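Cell division control protein 45 cdc45 putative (Entamoeba histolytica, PDB 6CC2) probably acts in DNA replication as the Cdc45 subunit of the replicative helicase, working together with the MCM2-7 ring and GINS. Local coordinates at residues A[6-11]-A[190-195]; A[13-18]-A[44-49]; A[266-271]-A[287-292]. All coordinates share one frame; numbering follows the deposited sequence.

Contacts 1 and 2 are neighbours, their centres 11 Å apart, and both use helix 8-20: contact 1 joins its first turn to the end of helix 182-192, contact 2 joins its later turns to the end of helix 33-48. Both are partly buried, and they touch where Lys195 makes a salt bridge to Asp49 and Met45 packs on Ala190. Contact 1 is apolar across its interface, whereas contact 2 pairs a small apolar patch with a loose meeting of charges. Contact 3 lies on the opposite side of the chain's centre, its centre about 50 Å from both others; it is more deeply buried, and aromatic rings dominate it.

Contact 1 of 3, residues A[6-11]-A[190-195]; sequences TSFEEL and AKKLNK
Phe8 has its CG opposite the carbonyl carbon and beside the backbone N (chi1 -70°), while Lys192 turns its CG the other way, opposite the backbone N (chi1 179°). These settings bring the phenyl ring up against the first methylenes of the lysine, and the two side chains cross at about a right angle. One corner of the ring does the touching: Phe8 CD2 lies 3.8 Å from Lys192 CB and 4.0 Å from Lys192 CG. The CB arrives at the ring edge, near its plane, so the lysine does not stack over the phenyl face. Beyond CG the lysine chain bends, and its NZ has a long, weak ion pair with Glu129.

Helix 8-20 belongs to the alpha/beta domain built on the parallel sheet, probably the DHH-like domain that relates Cdc45 to RecJ. Phe8 and Leu11 rest on Ile125 of strand 122-125, so Phe8 touches both the sheet and the C-terminal end of helix 182-192. That end is closed by a Schellman motif, with Lys195 N bonded to Ala190 O at 2.7 Å and Asn194 N to Lys191 O at 3.2 Å; Asn194 supplies the positive phi (58°).

Leu193, the first residue to leave helical geometry, makes the second half of the contact with a single methyl. Its CD2 presses on the backbone of the first turn of helix 8-20, 3.6 Å from Glu9 CA and 3.8 Å from Phe8 C. The same methyl stands 4.1 Å from Phe8 CB and 4.2 Å from Glu9 CB, so Glu9 takes part through its backbone and the base of its side chain. Further along helix 8-20, Tyr12 packs against both Leu193 and Lys195.

Contact 2 of 3, residues A[13-18]-A[44-49]; sequences NGLRNR and MMFEKD. With EDO (1,2-ethanediol), chain J.
Leu15 and Phe46 make the apolar half of this meeting between helix 8-20 and helix 33-48, two helices of the alpha/beta domain with the parallel sheet. Helix 33-48 is the connection of a beta-alpha-beta crossover from strand 24-29 to its neighbour 53-57, and the contact sits where that helix ends. A single methyl reaches the ring: Leu15 CD1 lies 3.7 Å from Phe46 CE1 and 4.1 Å from Phe46 CZ, coming in at a slant. Leu51, in the loop beyond the helix, touches both of these side chains.

The polar half sets Arg16 against Asp49, with the guanidinium and carboxylate planes 85° apart. Asp49 OD1 lies near the guanidinium plane, at its edge, yet 4.1 Å from Arg16 NH1; this is attraction between opposite charges at a distance beyond a salt bridge. The carboxylate has closer partners on its other oxygen, since Asp49 OD2 accepts from Tyr12 OH and forms a salt bridge with Lys195 NZ. Lys195 and, at longer range, Arg16 thus share one carboxylate, whose charge probably eases the closeness of the two cations.

An ethanediol near Glu47, probably from the crystallisation liquor, is hydrogen-bonded to Tyr39 OH and His53 NE2; its contact with Glu47 is doubtful.

Within its own helix the arginine has a firmer partner. The Arg16 chain bends at chi3, and its NH2 donates to Asn13 OD1 at 2.8 Å with an N-H...O angle of 161°, the donor tilted 32° from the amide carbonyl plane.

Contact 3 of 3, residues A[266-271]-A[287-292]; sequences TLYDSL and RGKEKF
Phe292 pushes its ring into the angle between the Tyr268 ring and the Leu271 side chain, joining helix 288-298 to helix 267-273. The two short helical segments run with their directions 127° apart and their axes 12.5 Å from each other at closest approach, so long side chains have to bridge the gap. This is a local packing of two helices with one short helix, 275-281, between them in the chain.

Aromatic contact comes first. Tyr268 and Phe292 form an edge-to-face pair, tilted from the perpendicular, with centroids 4.7 Å apart and planes at 60°. The Phe292 edge points at the tyrosine face: its CE2 stands 3.4 Å above the Tyr268 ring plane, over the centre, and CE2 also lies 3.5 Å from Tyr268 CE1. With CG of Phe292 opposite the backbone N (chi1 -173°), the ring is carried out toward the other helix. Phe272 meets the Phe292 ring as well, its plane again at about 60°.

Aliphatic contact is made by Leu271, which meets the ring's other flank, beyond CZ: its CD2 lies 3.6 Å from Phe292 CE1, near the ring plane, so the methyl abuts the phenyl edge.

Polar atoms take part at two places. Phe292 CZ is 3.2 Å from Tyr268 O, so the ring edge faces a backbone carbonyl. At the far end of the tyrosine, Tyr268 OH is hydrogen-bonded to Asp293 OD1; the extended Lys289 side chain crosses that of Tyr268 at about a right angle, its CE modelled 3.4 Å from Tyr268 OH, though the lysine is poorly ordered.

Helix 267-273 starts just before the tyrosine, where Thr266 is the N-cap: its OG1 accepts a nearly straight bond from Asp269 N at 3.1 Å.

Contact 1 of 3, residues A[6-11]-A[190-195]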
loop_
_atom_site.group_PDB
_atom_site.type_symbol
_atom_site.label_atom_id
_atom_site.label_comp_id
_atom_site.label_asym_id
_atom_site.label_seq_id
_atom_site.Cartn_x
_atom_site.Cartn_y
_atom_site.Cartn_z
ATOM N N THR A 6 -19.592 -6.752 -20.329
ATOM C CA THR A 6 -20.169 -7.029 -21.631
ATOM C C THR A 6 -19.242 -6.645 -22.780
ATOM O O THR A 6 -19.511 -7.045 -23.920
ATOM C CB THR A 6 -21.505 -6.292 -21.774
ATOM O OG1 THR A 6 -22.211 -6.805 -22.907
ATOM C CG2 THR A 6 -21.278 -4.802 -21.956
ATOM N N SER A 7 -18.170 -5.902 -22.516
ATOM C CA SER A 7 -17.246 -5.454 -23.547
ATOM C C SER A 7 -15.876 -6.110 -23.456
ATOM O O SER A 7 -15.007 -5.804 -24.276
ATOM C CB SER A 7 -17.073 -3.924 -23.472
ATOM O OG SER A 7 -18.325 -3.270 -23.605
ATOM N N PHE A 8 -15.653 -6.996 -22.484
ATOM C CA PHE A 8 -14.319 -7.564 -22.311
ATOM C C PHE A 8 -13.910 -8.395 -23.524
ATOM O O PHE A 8 -12.739 -8.398 -23.920
ATOM C CB PHE A 8 -14.259 -8.430 -21.048
ATOM C CG PHE A 8 -14.341 -7.662 -19.753
ATOM C CD1 PHE A 8 -14.271 -6.284 -19.724
ATOM C CD2 PHE A 8 -14.483 -8.347 -18.558
ATOM C CE1 PHE A 8 -14.337 -5.593 -18.515
ATOM C CE2 PHE A 8 -14.559 -7.669 -17.345
ATOM C CZ PHE A 8 -14.489 -6.290 -17.334
ATOM N N GLU A 9 -14.857 -9.128 -24.108
ATOM C CA GLU A 9 -14.547 -9.951 -25.275
ATOM C C GLU A 9 -14.071 -9.087 -26.438
ATOM O O GLU A 9 -13.036 -9.366 -27.057
ATOM C CB GLU A 9 -15.766 -10.781 -25.672
ATOM C CG GLU A 9 -15.464 -11.823 -26.741
ATOM C CD GLU A 9 -16.691 -12.625 -27.141
ATOM O OE1 GLU A 9 -17.757 -12.444 -26.515
ATOM O OE2 GLU A 9 -16.585 -13.431 -28.086
ATOM N N GLU A 10 -14.813 -8.020 -26.744
ATOM C CA GLU A 10 -14.401 -7.116 -27.811
ATOM C C GLU A 10 -13.053 -6.476 -27.499
ATOM O O GLU A 10 -12.212 -6.297 -28.389
ATOM C CB GLU A 10 -15.476 -6.051 -28.020
ATOM C CG GLU A 10 -15.161 -5.049 -29.123
ATOM C CD GLU A 10 -16.237 -3.991 -29.276
ATOM O OE1 GLU A 10 -17.333 -4.165 -28.702
ATOM O OE2 GLU A 10 -15.984 -2.983 -29.969
ATOM N N LEU A 11 -12.818 -6.123 -26.230
ATOM C CA LEU A 11 -11.556 -5.507 -25.849
ATOM C C LEU A 11 -10.390 -6.440 -26.124
ATOM O O LEU A 11 -9.399 -6.049 -26.755
ATOM C CB LEU A 11 -11.607 -5.113 -24.372
ATOM C CG LEU A 11 -10.485 -4.214 -23.843
ATOM C CD1 LEU A 11 -10.916 -3.498 -22.560
ATOM C CD2 LEU A 11 -9.207 -5.002 -23.604
ATOM N N ALA A 190 -10.435 -12.100 -16.556
ATOM C CA ALA A 190 -10.062 -13.487 -16.828
ATOM C C ALA A 190 -11.264 -14.423 -16.693
ATOM O O ALA A 190 -11.433 -15.338 -17.495
ATOM C CB ALA A 190 -8.940 -13.915 -15.889
ATOM N N LYS A 191 -12.120 -14.182 -15.695
ATOM C CA LYS A 191 -13.284 -15.030 -15.487
ATOM C C LYS A 191 -14.265 -14.889 -16.635
ATOM O O LYS A 191 -14.783 -15.886 -17.147
ATOM C CB LYS A 191 -13.962 -14.670 -14.166
ATOM C CG LYS A 191 -13.176 -15.081 -12.926
ATOM C CD LYS A 191 -13.906 -14.724 -11.629
ATOM C CE LYS A 191 -15.316 -15.303 -11.569
ATOM N NZ LYS A 191 -15.360 -16.765 -11.857
ATOM N N LYS A 192 -14.534 -13.645 -17.051
ATOM C CA LYS A 192 -15.487 -13.417 -18.137
ATOM C C LYS A 192 -15.014 -14.063 -19.430
ATOM O O LYS A 192 -15.828 -14.560 -20.235
ATOM C CB LYS A 192 -15.695 -11.916 -18.326
ATOM C CG LYS A 192 -16.654 -11.544 -19.462
ATOM C CD LYS A 192 -18.068 -12.073 -19.211
ATOM C CE LYS A 192 -19.047 -11.512 -20.226
ATOM N NZ LYS A 192 -20.449 -11.900 -19.914
ATOM N N LEU A 193 -13.704 -14.057 -19.658
ATOM C CA LEU A 193 -13.146 -14.573 -20.913
ATOM C C LEU A 193 -12.759 -16.049 -20.837
ATOM O O LEU A 193 -12.146 -16.565 -21.787
ATOM C CB LEU A 193 -11.922 -13.746 -21.306
ATOM C CG LEU A 193 -12.181 -12.255 -21.533
ATOM C CD1 LEU A 193 -10.872 -11.521 -21.818
ATOM C CD2 LEU A 193 -13.158 -12.058 -22.688
ATOM N N ASN A 194 -13.109 -16.729 -19.755
ATOM C CA ASN A 194 -12.771 -18.142 -19.534
ATOM C C ASN A 194 -11.260 -18.364 -19.583
ATOM O O ASN A 194 -10.767 -19.342 -20.140
ATOM C CB ASN A 194 -13.495 -19.040 -20.528
ATOM C CG ASN A 194 -14.916 -19.336 -20.107
ATOM O OD1 ASN A 194 -15.234 -19.319 -18.917
ATOM N ND2 ASN A 194 -15.772 -19.625 -21.071
ATOM N N LYS A 195 -10.516 -17.442 -18.990
ATOM C CA LYS A 195 -9.058 -17.524 -18.951
ATOM C C LYS A 195 -8.538 -17.607 -17.527
ATOM O O LYS A 195 -7.342 -17.386 -17.289
ATOM C CB LYS A 195 -8.437 -16.312 -19.665
ATOM C CG LYS A 195 -8.954 -16.115 -21.096
ATOM C CD LYS A 195 -8.413 -14.816 -21.697
ATOM C CE LYS A 195 -7.128 -15.038 -22.460
ATOM N NZ LYS A 195 -7.370 -15.786 -23.731
#

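Contact 2 of 3, residues A[13-18]-A[44-49]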
loop_
_atom_site.group_PDB
_atom_site.type_symbol
_atom_site.label_atom_id
_atom_site.label_comp_id
_atom_site.label_asym_id
_atom_site.label_seq_id
_atom_site.Cartn_x
_atom_site.Cartn_y
_atom_site.Cartn_z
ATOM N N ASN A 13 -10.234 -9.223 -27.998
ATOM C CA ASN A 13 -10.079 -9.491 -29.424
ATOM C C ASN A 13 -9.256 -8.392 -30.089
ATOM O O ASN A 13 -8.456 -8.663 -30.995
ATOM C CB ASN A 13 -11.443 -9.612 -30.095
ATOM C CG ASN A 13 -12.101 -10.952 -29.844
ATOM O OD1 ASN A 13 -11.439 -11.920 -29.468
ATOM N ND2 ASN A 13 -13.405 -11.022 -30.075
ATOM N N GLY A 14 -9.450 -7.144 -29.657
ATOM C CA GLY A 14 -8.653 -6.053 -30.195
ATOM C C GLY A 14 -7.184 -6.202 -29.856
ATOM O O GLY A 14 -6.315 -5.997 -30.707
ATOM N N LEU A 15 -6.889 -6.585 -28.611
ATOM C CA LEU A 15 -5.507 -6.845 -28.229
ATOM C C LEU A 15 -4.905 -7.934 -29.096
ATOM O O LEU A 15 -3.799 -7.786 -29.638
ATOM C CB LEU A 15 -5.446 -7.249 -26.754
ATOM C CG LEU A 15 -5.969 -6.278 -25.716
ATOM C CD1 LEU A 15 -5.855 -6.940 -24.346
ATOM C CD2 LEU A 15 -5.195 -4.961 -25.713
ATOM N N ARG A 16 -5.628 -9.044 -29.260
ATOM C CA ARG A 16 -5.133 -10.139 -30.088
ATOM C C ARG A 16 -4.905 -9.699 -31.531
ATOM O O ARG A 16 -3.865 -10.004 -32.122
ATOM C CB ARG A 16 -6.109 -11.314 -30.040
ATOM C CG ARG A 16 -6.012 -12.173 -28.793
ATOM C CD ARG A 16 -6.914 -13.411 -28.901
ATOM N NE ARG A 16 -8.307 -13.104 -28.582
ATOM C CZ ARG A 16 -8.978 -13.601 -27.539
ATOM N NH1 ARG A 16 -8.402 -14.456 -26.701
ATOM N NH2 ARG A 16 -10.241 -13.246 -27.340
ATOM N N ASN A 17 -5.876 -9.000 -32.123
ATOM C CA ASN A 17 -5.742 -8.583 -33.514
ATOM C C ASN A 17 -4.567 -7.634 -33.700
ATOM O O ASN A 17 -3.811 -7.752 -34.676
ATOM C CB ASN A 17 -7.032 -7.930 -33.994
ATOM C CG ASN A 17 -8.123 -8.940 -34.250
ATOM O OD1 ASN A 17 -7.857 -10.138 -34.331
ATOM N ND2 ASN A 17 -9.356 -8.468 -34.382
ATOM N N ARG A 18 -4.407 -6.672 -32.792
ATOM C CA ARG A 18 -3.290 -5.740 -32.909
ATOM C C ARG A 18 -1.975 -6.413 -32.561
ATOM O O ARG A 18 -0.925 -6.019 -33.076
ATOM C CB ARG A 18 -3.545 -4.514 -32.039
ATOM C CG ARG A 18 -4.793 -3.738 -32.466
ATOM C CD ARG A 18 -4.913 -2.392 -31.728
ATOM N NE ARG A 18 -5.083 -2.508 -30.284
ATOM C CZ ARG A 18 -6.253 -2.657 -29.663
ATOM N NH1 ARG A 18 -6.277 -2.725 -28.333
ATOM N NH2 ARG A 18 -7.389 -2.758 -30.356
HETATM N N MSE A 44 -0.360 -12.762 -17.164
HETATM C CA MSE A 44 -0.553 -14.197 -17.316
HETATM C C MSE A 44 -1.404 -14.521 -18.542
HETATM O O MSE A 44 -1.114 -15.462 -19.276
HETATM C CB MSE A 44 -1.206 -14.790 -16.067
HETATM C CG MSE A 44 -0.318 -14.720 -14.854
HETATM SE SE MSE A 44 -1.328 -14.988 -13.217
HETATM C CE MSE A 44 -1.652 -16.925 -13.356
HETATM N N MSE A 45 -2.476 -13.753 -18.727
HETATM C CA MSE A 45 -3.328 -13.896 -19.904
HETATM C C MSE A 45 -2.543 -13.549 -21.158
HETATM O O MSE A 45 -2.574 -14.285 -22.134
HETATM C CB MSE A 45 -4.551 -12.992 -19.781
HETATM C CG MSE A 45 -5.533 -13.443 -18.714
HETATM SE SE MSE A 45 -7.147 -12.374 -18.786
HETATM C CE MSE A 45 -6.610 -10.977 -17.532
ATOM N N PHE A 46 -1.848 -12.407 -21.123
ATOM C CA PHE A 46 -1.078 -11.979 -22.289
ATOM C C PHE A 46 -0.029 -13.010 -22.679
ATOM O O PHE A 46 0.130 -13.315 -23.873
ATOM C CB PHE A 46 -0.404 -10.636 -22.008
ATOM C CG PHE A 46 -1.350 -9.494 -21.781
ATOM C CD1 PHE A 46 -2.694 -9.593 -22.103
ATOM C CD2 PHE A 46 -0.885 -8.309 -21.220
ATOM C CE1 PHE A 46 -3.549 -8.533 -21.886
ATOM C CE2 PHE A 46 -1.742 -7.251 -21.015
ATOM C CZ PHE A 46 -3.070 -7.367 -21.370
ATOM N N GLU A 47 0.690 -13.564 -21.700
ATOM C CA GLU A 47 1.680 -14.595 -21.989
ATOM C C GLU A 47 1.045 -15.782 -22.703
ATOM O O GLU A 47 1.562 -16.267 -23.720
ATOM C CB GLU A 47 2.350 -15.067 -20.701
ATOM C CG GLU A 47 3.307 -14.081 -20.064
ATOM C CD GLU A 47 3.767 -14.539 -18.688
ATOM O OE1 GLU A 47 3.759 -15.761 -18.429
ATOM O OE2 GLU A 47 4.125 -13.675 -17.860
ATOM N N LYS A 48 -0.083 -16.266 -22.183
ATOM C CA LYS A 48 -0.720 -17.445 -22.762
ATOM C C LYS A 48 -1.158 -17.198 -24.197
ATOM O O LYS A 48 -1.187 -18.130 -25.000
ATOM C CB LYS A 48 -1.914 -17.857 -21.895
ATOM C CG LYS A 48 -2.248 -19.334 -21.957
ATOM C CD LYS A 48 -2.392 -19.923 -20.559
ATOM C CE LYS A 48 -1.044 -20.039 -19.864
ATOM N NZ LYS A 48 -1.184 -20.485 -18.450
ATOM N N ASP A 49 -1.463 -15.953 -24.552
ATOM C CA ASP A 49 -1.922 -15.604 -25.889
ATOM C C ASP A 49 -0.817 -15.024 -26.775
ATOM O O ASP A 49 -1.093 -14.602 -27.902
ATOM C CB ASP A 49 -3.083 -14.616 -25.804
ATOM C CG ASP A 49 -4.363 -15.257 -25.319
ATOM O OD1 ASP A 49 -4.768 -16.288 -25.908
ATOM O OD2 ASP A 49 -4.962 -14.722 -24.351
HETATM C C1 EDO J . 6.417 -10.022 -17.125
HETATM O O1 EDO J . 6.023 -8.918 -17.952
HETATM C C2 EDO J . 5.453 -11.177 -17.346
HETATM O O2 EDO J . 5.397 -11.498 -18.743
#

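Contact 3 of 3, residues A[266-271]-A[287-292]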
loop_
_atom_site.group_PDB
_atom_site.type_symbol
_atom_site.label_atom_id
_atom_site.label_comp_id
_atom_site.label_asym_id
_atom_site.label_seq_id
_atom_site.Cartn_x
_atom_site.Cartn_y
_atom_site.Cartn_z
ATOM N N THR A 266 7.488 -12.826 16.492
ATOM C CA THR A 266 7.247 -13.245 17.869
ATOM C C THR A 266 5.952 -12.600 18.341
ATOM O O THR A 266 5.561 -11.543 17.849
ATOM C CB THR A 266 8.362 -12.846 18.832
ATOM O OG1 THR A 266 8.367 -11.414 19.017
ATOM C CG2 THR A 266 9.746 -13.293 18.333
ATOM N N LEU A 267 5.292 -13.228 19.320
ATOM C CA LEU A 267 4.085 -12.620 19.878
ATOM C C LEU A 267 4.385 -11.232 20.418
ATOM O O LEU A 267 3.648 -10.275 20.159
ATOM C CB LEU A 267 3.519 -13.507 20.978
ATOM C CG LEU A 267 2.412 -12.865 21.825
ATOM C CD1 LEU A 267 1.240 -12.442 20.964
ATOM C CD2 LEU A 267 1.968 -13.828 22.939
ATOM N N TYR A 268 5.484 -11.109 21.164
ATOM C CA TYR A 268 5.827 -9.862 21.830
ATOM C C TYR A 268 5.953 -8.721 20.838
ATOM O O TYR A 268 5.336 -7.667 21.008
ATOM C CB TYR A 268 7.134 -10.062 22.596
ATOM C CG TYR A 268 7.546 -8.933 23.499
ATOM C CD1 TYR A 268 7.113 -8.876 24.819
ATOM C CD2 TYR A 268 8.386 -7.944 23.041
ATOM C CE1 TYR A 268 7.500 -7.860 25.662
ATOM C CE2 TYR A 268 8.782 -6.902 23.881
ATOM C CZ TYR A 268 8.331 -6.868 25.185
ATOM O OH TYR A 268 8.713 -5.848 26.015
ATOM N N ASP A 269 6.756 -8.915 19.793
ATOM C CA ASP A 269 7.030 -7.829 18.870
ATOM C C ASP A 269 5.935 -7.655 17.833
ATOM O O ASP A 269 5.666 -6.528 17.416
ATOM C CB ASP A 269 8.369 -8.069 18.207
ATOM C CG ASP A 269 9.520 -7.502 19.037
ATOM O OD1 ASP A 269 9.327 -6.423 19.630
ATOM O OD2 ASP A 269 10.576 -8.141 19.122
ATOM N N SER A 270 5.255 -8.732 17.433
ATOM C CA SER A 270 4.145 -8.560 16.500
ATOM C C SER A 270 3.055 -7.718 17.138
ATOM O O SER A 270 2.522 -6.784 16.531
ATOM C CB SER A 270 3.614 -9.924 16.062
ATOM O OG SER A 270 2.499 -9.771 15.196
ATOM N N LEU A 271 2.709 -8.032 18.380
ATOM C CA LEU A 271 1.670 -7.268 19.063
ATOM C C LEU A 271 2.068 -5.812 19.240
ATOM O O LEU A 271 1.264 -4.909 19.001
ATOM C CB LEU A 271 1.363 -7.903 20.423
ATOM C CG LEU A 271 0.303 -7.232 21.278
ATOM C CD1 LEU A 271 -1.016 -7.116 20.556
ATOM C CD2 LEU A 271 0.137 -8.009 22.583
ATOM N N ARG A 287 6.778 5.329 29.006
ATOM C CA ARG A 287 6.969 4.051 29.691
ATOM C C ARG A 287 6.069 2.963 29.103
ATOM O O ARG A 287 5.691 2.001 29.786
ATOM C CB ARG A 287 6.733 4.191 31.201
ATOM C CG ARG A 287 7.918 4.764 31.959
ATOM C CD ARG A 287 7.550 5.082 33.395
ATOM N NE ARG A 287 8.735 5.232 34.238
ATOM C CZ ARG A 287 8.709 5.672 35.492
ATOM N NH1 ARG A 287 7.556 6.010 36.055
ATOM N NH2 ARG A 287 9.837 5.779 36.182
ATOM N N GLY A 288 5.716 3.109 27.825
ATOM C CA GLY A 288 4.797 2.171 27.205
ATOM C C GLY A 288 5.269 0.733 27.264
ATOM O O GLY A 288 4.451 -0.187 27.239
ATOM N N LYS A 289 6.585 0.517 27.342
ATOM C CA LYS A 289 7.104 -0.842 27.418
ATOM C C LYS A 289 6.841 -1.473 28.780
ATOM O O LYS A 289 6.622 -2.692 28.868
ATOM C CB LYS A 289 8.602 -0.856 27.121
ATOM C CG LYS A 289 9.166 -2.255 26.938
ATOM C CD LYS A 289 10.666 -2.234 26.688
ATOM C CE LYS A 289 11.209 -3.641 26.475
ATOM N NZ LYS A 289 12.680 -3.641 26.239
ATOM N N GLU A 290 6.857 -0.675 29.850
ATOM C CA GLU A 290 6.483 -1.199 31.159
ATOM C C GLU A 290 5.020 -1.612 31.177
ATOM O O GLU A 290 4.676 -2.685 31.696
ATOM C CB GLU A 290 6.754 -0.162 32.252
ATOM C CG GLU A 290 8.225 0.153 32.448
ATOM C CD GLU A 290 8.483 0.977 33.701
ATOM O OE1 GLU A 290 7.508 1.463 34.314
ATOM O OE2 GLU A 290 9.664 1.131 34.077
ATOM N N LYS A 291 4.141 -0.777 30.606
ATOM C CA LYS A 291 2.733 -1.143 30.513
ATOM C C LYS A 291 2.557 -2.389 29.650
ATOM O O LYS A 291 1.694 -3.232 29.934
ATOM C CB LYS A 291 1.924 0.020 29.942
ATOM C CG LYS A 291 0.420 -0.187 30.001
ATOM C CD LYS A 291 -0.330 1.007 29.409
ATOM C CE LYS A 291 -1.780 1.038 29.872
ATOM N NZ LYS A 291 -2.470 -0.274 29.693
ATOM N N PHE A 292 3.345 -2.505 28.582
ATOM C CA PHE A 292 3.245 -3.665 27.699
ATOM C C PHE A 292 3.607 -4.943 28.446
ATOM O O PHE A 292 2.872 -5.940 28.393
ATOM C CB PHE A 292 4.154 -3.480 26.491
ATOM C CG PHE A 292 4.001 -4.547 25.452
ATOM C CD1 PHE A 292 2.761 -4.883 24.950
ATOM C CD2 PHE A 292 5.114 -5.194 24.940
ATOM C CE1 PHE A 292 2.622 -5.842 23.990
ATOM C CE2 PHE A 292 4.981 -6.175 23.987
ATOM C CZ PHE A 292 3.731 -6.496 23.503
#